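Local structure of beta-galactosidase (Trichoderma reesei, 3OG2) at residues G137-D142 against D788-T793. The protein probably hydrolyses terminal non-reducing beta-D-galactose residues in beta-D-galactosides, as a family 35 glycoside hydrolase. Residues are numbered along the deposited sequence; the frame is centred on the assembly and turned at random.
With GLC (alpha-D-glucopyranose), chain C.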
loop_
_atom_site.group_PDB
_atom_site.type_symbol
_atom_site.label_atom_id
_atom_site.label_comp_id
_atom_site.label_asym_id
_atom_site.label_seq_id
_atom_site.Cartn_x
_atom_site.Cartn_y
_atom_site.Cartn_z
ATOM N N GLY A 137 13.193 20.602 20.616
ATOM C CA GLY A 137 14.082 20.773 19.459
ATOM C C GLY A 137 13.417 20.439 18.146
ATOM O O GLY A 137 12.380 19.754 18.072
ATOM N N LYS A 138 14.069 20.899 17.069
ATOM C CA LYS A 138 13.524 20.627 15.752
ATOM C C LYS A 138 13.655 19.148 15.360
ATOM O O LYS A 138 14.722 18.511 15.484
ATOM C CB LYS A 138 14.238 21.474 14.688
ATOM C CG LYS A 138 14.100 22.970 14.924
ATOM C CD LYS A 138 12.743 23.476 14.478
ATOM C CE LYS A 138 12.664 24.995 14.558
ATOM N NZ LYS A 138 13.964 25.657 14.258
ATOM N N LEU A 139 12.544 18.617 14.859
ATOM C CA LEU A 139 12.512 17.208 14.499
ATOM C C LEU A 139 13.337 16.944 13.260
ATOM O O LEU A 139 13.445 17.827 12.372
ATOM C CB LEU A 139 11.052 16.749 14.271
ATOM C CG LEU A 139 10.097 17.123 15.409
ATOM C CD1 LEU A 139 8.665 16.742 15.072
ATOM C CD2 LEU A 139 10.515 16.573 16.768
ATOM N N ARG A 140 13.935 15.750 13.160
ATOM C CA ARG A 140 14.742 15.341 12.010
ATOM C C ARG A 140 15.966 16.248 11.894
ATOM O O ARG A 140 16.454 16.498 10.794
ATOM C CB ARG A 140 13.980 15.336 10.673
ATOM C CG ARG A 140 12.723 14.432 10.774
ATOM C CD ARG A 140 11.895 14.496 9.510
ATOM N NE ARG A 140 12.646 13.827 8.407
ATOM C CZ ARG A 140 12.330 14.018 7.113
ATOM N NH1 ARG A 140 11.328 14.845 6.778
ATOM N NH2 ARG A 140 13.047 13.394 6.203
ATOM N N THR A 141 16.482 16.678 13.039
ATOM C CA THR A 141 17.793 17.354 13.102
ATOM C C THR A 141 18.615 16.722 14.205
ATOM O O THR A 141 18.101 15.856 14.932
ATOM C CB THR A 141 17.658 18.847 13.393
ATOM O OG1 THR A 141 17.303 19.055 14.769
ATOM C CG2 THR A 141 16.633 19.522 12.487
ATOM N N ASP A 142 19.860 17.194 14.362
ATOM C CA ASP A 142 20.611 16.609 15.506
ATOM C C ASP A 142 20.362 17.348 16.816
ATOM O O ASP A 142 21.182 17.150 17.728
ATOM C CB ASP A 142 22.094 16.454 15.180
ATOM C CG ASP A 142 22.733 17.738 14.687
ATOM O OD1 ASP A 142 22.030 18.680 14.325
ATOM O OD2 ASP A 142 23.995 17.700 14.702
ATOM N N ASP A 788 -0.291 15.746 11.815
ATOM C CA ASP A 788 0.260 16.019 10.498
ATOM C C ASP A 788 1.638 15.358 10.326
ATOM O O ASP A 788 2.344 15.065 11.302
ATOM C CB ASP A 788 0.424 17.533 10.290
ATOM C CG ASP A 788 -0.921 18.253 10.193
ATOM O OD1 ASP A 788 -1.993 17.647 9.928
ATOM O OD2 ASP A 788 -0.953 19.500 10.345
ATOM N N GLU A 789 2.010 15.165 9.060
ATOM C CA GLU A 789 3.347 14.784 8.674
ATOM C C GLU A 789 4.354 15.912 8.899
ATOM O O GLU A 789 4.021 17.042 9.293
ATOM C CB GLU A 789 3.339 14.353 7.168
ATOM C CG GLU A 789 2.656 12.998 7.000
ATOM C CD GLU A 789 2.471 12.659 5.537
ATOM O OE1 GLU A 789 2.204 13.626 4.718
ATOM O OE2 GLU A 789 2.575 11.481 5.175
ATOM N N ASN A 790 5.635 15.552 8.678
ATOM C CA ASN A 790 6.757 16.457 8.932
ATOM C C ASN A 790 7.763 16.311 7.808
ATOM O O ASN A 790 8.955 16.046 7.993
ATOM C CB ASN A 790 7.398 16.111 10.296
ATOM C CG ASN A 790 8.117 17.308 10.887
ATOM O OD1 ASN A 790 7.556 17.971 11.759
ATOM N ND2 ASN A 790 9.349 17.618 10.455
ATOM N N TRP A 791 7.252 16.519 6.571
ATOM C CA TRP A 791 8.036 16.212 5.388
ATOM C C TRP A 791 9.174 17.172 5.162
ATOM O O TRP A 791 10.172 16.813 4.514
ATOM C CB TRP A 791 7.134 16.152 4.127
ATOM C CG TRP A 791 7.929 15.599 2.985
ATOM C CD1 TRP A 791 8.134 14.286 2.685
ATOM C CD2 TRP A 791 8.626 16.351 1.988
ATOM N NE1 TRP A 791 8.909 14.167 1.578
ATOM C CE2 TRP A 791 9.236 15.415 1.113
ATOM C CE3 TRP A 791 8.751 17.750 1.816
ATOM C CZ2 TRP A 791 9.993 15.819 0.033
ATOM C CZ3 TRP A 791 9.521 18.151 0.715
ATOM C CH2 TRP A 791 10.104 17.187 -0.124
ATOM N N THR A 792 9.122 18.388 5.653
ATOM C CA THR A 792 10.200 19.378 5.425
ATOM C C THR A 792 10.945 19.526 6.752
ATOM O O THR A 792 10.453 20.077 7.737
ATOM C CB THR A 792 9.630 20.713 5.022
ATOM O OG1 THR A 792 8.893 20.532 3.780
ATOM C CG2 THR A 792 10.717 21.758 4.811
ATOM N N THR A 793 12.158 19.036 6.802
ATOM C CA THR A 793 13.016 19.167 7.982
ATOM C C THR A 793 13.176 20.628 8.370
ATOM O O THR A 793 13.498 21.467 7.517
ATOM C CB THR A 793 14.370 18.509 7.654
ATOM O OG1 THR A 793 14.157 17.079 7.542
ATOM C CG2 THR A 793 15.361 18.782 8.750
HETATM C C1 GLC C . 0.409 17.406 -0.625
HETATM C C2 GLC C . 1.652 17.034 -1.398
HETATM C C3 GLC C . 2.568 15.992 -0.801
HETATM C C4 GLC C . 2.601 16.056 0.716
HETATM C C5 GLC C . 1.139 16.033 1.210
HETATM C C6 GLC C . 1.077 15.648 2.638
HETATM O O2 GLC C . 1.314 16.630 -2.708
HETATM O O3 GLC C . 3.866 16.206 -1.328
HETATM O O4 GLC C . 3.283 14.948 1.274
HETATM O O5 GLC C . 0.496 17.215 0.780
HETATM O O6 GLC C . 0.094 16.068 3.508
HETATM O O HOH W 1 11.433 19.562 11.602
#
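Arg-140 reaches from the type II beta turn Lys-138 to Thr-141 of the TIM-barrel domain into residues 788-793, a loop that follows strand 775-782 of an antiparallel sheet far along the chain and comes to rest beside the galactose site. Its CB lies 3.6 Å from Thr-793 OG1, and CD, farther along, passes 3.7 Å from Asn-790 O. A bend at chi3 (69°) then turns the guanidinium so that one face is laid against the threonine hydroxyl, with Thr-793 OG1 3.5 Å above the plane and over its centre; NE and CZ both lie under this oxygen, CZ 3.6 Å from Thr-793 OG1. The in-plane edge works differently: NH1 grips two successive carbonyls, giving a 2.9 Å bond to Asn-790 O that arrives on a lone pair in the carbonyl plane, and a weak, more bent one to Trp-791 O at 3.2 Å. NH2 makes a salt bridge with Glu-178, so edge bonds and face contact together fix the rotation of the group. Replacing Arg-140 by alanine would remove the guanidinium and is likely to cost Glu-178 this salt bridge and the carbonyls of Asn-790 and Trp-791 this donor, giving the loop more freedom to shift. Trp-791 NE1 hydrogen-bonds to Glu-180, a galactose-binding residue, which ties the loop to the active site. The amide of Asn-790 is held at both ends: OD1 accepts from the backbone N of Met-798 while touching Leu-139 CD1, and ND2 donates one hydrogen to a water that in turn donates to Leu-139 O, bridging the segments. Within the turn, Thr-141 OG1 donates to Lys-138 O, tilted 33° from the carbonyl plane. This leaves the methyl of Thr-141 for the other segment, CG2 meeting Thr-793 CG2 at 4.0 Å.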